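Local coordinates for hypothetical protein BA_2335 (Bacillus anthracis, PDB 4H4N) that is of unknown function, a small protein whose chain forms two antiparallel beta-sheets and no helix, at residues A[12-15]-A[16-19]. Numbering follows the deposited sequence. Where two conformers were deposited one is given.
Sequences KVPP and NSKL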
loop_
_atom_site.group_PDB
_atom_site.type_symbol
_atom_site.label_atom_id
_atom_site.label_comp_id
_atom_site.label_asym_id
_atom_site.label_seq_id
_atom_site.Cartn_x
_atom_site.Cartn_y
_atom_site.Cartn_z
ATOM N N LYS A 12 7.672 -0.738 -1.406
ATOM C CA LYS A 12 8.231 -0.722 -2.750
ATOM C C LYS A 12 7.093 -0.941 -3.729
ATOM O O LYS A 12 6.407 -1.960 -3.685
ATOM C CB LYS A 12 9.282 -1.808 -2.922
ATOM C CG LYS A 12 9.930 -1.790 -4.290
ATOM C CD LYS A 12 11.155 -2.677 -4.346
ATOM C CE LYS A 12 10.812 -4.136 -4.134
ATOM N NZ LYS A 12 12.004 -4.992 -4.113
ATOM N N VAL A 13 6.892 -0.000 -4.623
ATOM C CA VAL A 13 5.842 -0.091 -5.605
ATOM C C VAL A 13 6.480 -0.532 -6.914
ATOM O O VAL A 13 7.370 0.137 -7.426
ATOM C CB VAL A 13 5.097 1.219 -5.791
ATOM C CG1 VAL A 13 3.897 1.017 -6.698
ATOM C CG2 VAL A 13 4.679 1.800 -4.436
ATOM N N PRO A 14 6.040 -1.660 -7.482
ATOM C CA PRO A 14 6.654 -2.098 -8.730
ATOM C C PRO A 14 6.393 -1.141 -9.878
ATOM O O PRO A 14 5.508 -0.283 -9.800
ATOM C CB PRO A 14 5.982 -3.457 -8.992
ATOM C CG PRO A 14 5.505 -3.913 -7.677
ATOM C CD PRO A 14 5.100 -2.660 -6.955
ATOM N N PRO A 15 7.164 -1.269 -10.955
ATOM C CA PRO A 15 6.955 -0.429 -12.120
ATOM C C PRO A 15 5.537 -0.457 -12.649
ATOM O O PRO A 15 4.895 -1.509 -12.669
ATOM C CB PRO A 15 7.901 -1.043 -13.172
ATOM C CG PRO A 15 8.967 -1.715 -12.371
ATOM C CD PRO A 15 8.238 -2.251 -11.182
ATOM N N ASN A 16 5.038 0.695 -13.060
ATOM C CA ASN A 16 3.759 0.744 -13.766
ATOM C C ASN A 16 2.642 0.097 -12.969
ATOM O O ASN A 16 1.823 -0.641 -13.523
ATOM C CB ASN A 16 3.916 0.056 -15.132
ATOM C CG ASN A 16 4.974 0.701 -15.963
ATOM O OD1 ASN A 16 4.912 1.892 -16.212
ATOM N ND2 ASN A 16 5.966 -0.065 -16.369
ATOM N N SER A 17 2.596 0.395 -11.675
ATOM C CA SER A 17 1.677 -0.291 -10.792
ATOM C C SER A 17 1.107 0.627 -9.726
ATOM O O SER A 17 1.614 1.715 -9.452
ATOM C CB SER A 17 2.403 -1.451 -10.072
ATOM O OG SER A 17 2.910 -2.419 -10.961
ATOM N N LYS A 18 0.035 0.140 -9.116
ATOM C CA LYS A 18 -0.551 0.704 -7.921
ATOM C C LYS A 18 -0.430 -0.340 -6.816
ATOM O O LYS A 18 -0.799 -1.495 -7.001
ATOM C CB LYS A 18 -2.027 1.045 -8.150
ATOM C CG LYS A 18 -2.728 1.554 -6.884
ATOM C CD LYS A 18 -4.196 1.824 -7.051
ATOM C CE LYS A 18 -4.413 3.042 -7.897
ATOM N NZ LYS A 18 -5.823 3.539 -7.778
ATOM N N LEU A 19 0.101 0.057 -5.675
ATOM C CA LEU A 19 0.155 -0.785 -4.498
ATOM C C LEU A 19 -0.992 -0.394 -3.573
ATOM O O LEU A 19 -1.142 0.774 -3.225
ATOM C CB LEU A 19 1.474 -0.608 -3.770
ATOM C CG LEU A 19 1.746 -1.650 -2.671
ATOM C CD1 LEU A 19 2.098 -3.011 -3.256
ATOM C CD2 LEU A 19 2.820 -1.156 -1.718
#
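Pro15 and Ser17 meet across the bend through a 2.8 Å hydrogen bond, given by the serine hydroxyl OG to the carbonyl oxygen O of Pro15, two residues earlier. OG lies well above the carbonyl plane, 49° out of it, and so not on a lone pair. The serine hydroxyl is anti to its own carbonyl carbon (chi1 -61°), which leaves OG beside its own backbone N, within reach of Pro15 O, while Ser17 CB sits 3.3 Å from Pro14 O. A serine suits this buried place as a short side chain whose hydroxyl can reach the carbonyl two residues back.

The bend itself is a type II beta turn from Pro14 to Ser17. Proline is well suited to its second position, where the ring of Pro15 holds phi near the value the turn needs; the same ring touches Pro43. Asn16 takes up the positive phi of the third position (56°), a conformation that asparagine tolerates better than most residues. Asn16 and Ser17 together face Asn38 of strand 30-38 as a G1 beta bulge, and the Asn38 side chain ND2 also hydrogen-bonds Val13 O. The turn thus carries the chain from strand 9-13, which pairs with strand 44-48, into strand 17-24, the middle of a separate three-stranded sheet.

Where the strands leave the turn, Leu19 CB packs against Val13 CG2 at 4.1 Å, the two side chains approaching each other at a slant. The other valine methyl, Val13 CG1, lies against a backbone carbonyl, 3.6 Å from Ser17 O. Both residues are buried, which suits aliphatic side chains: Val13 also touches Ile36 of strand 30-38, and Leu19 touches Thr59 and Val61 of strand 56-63.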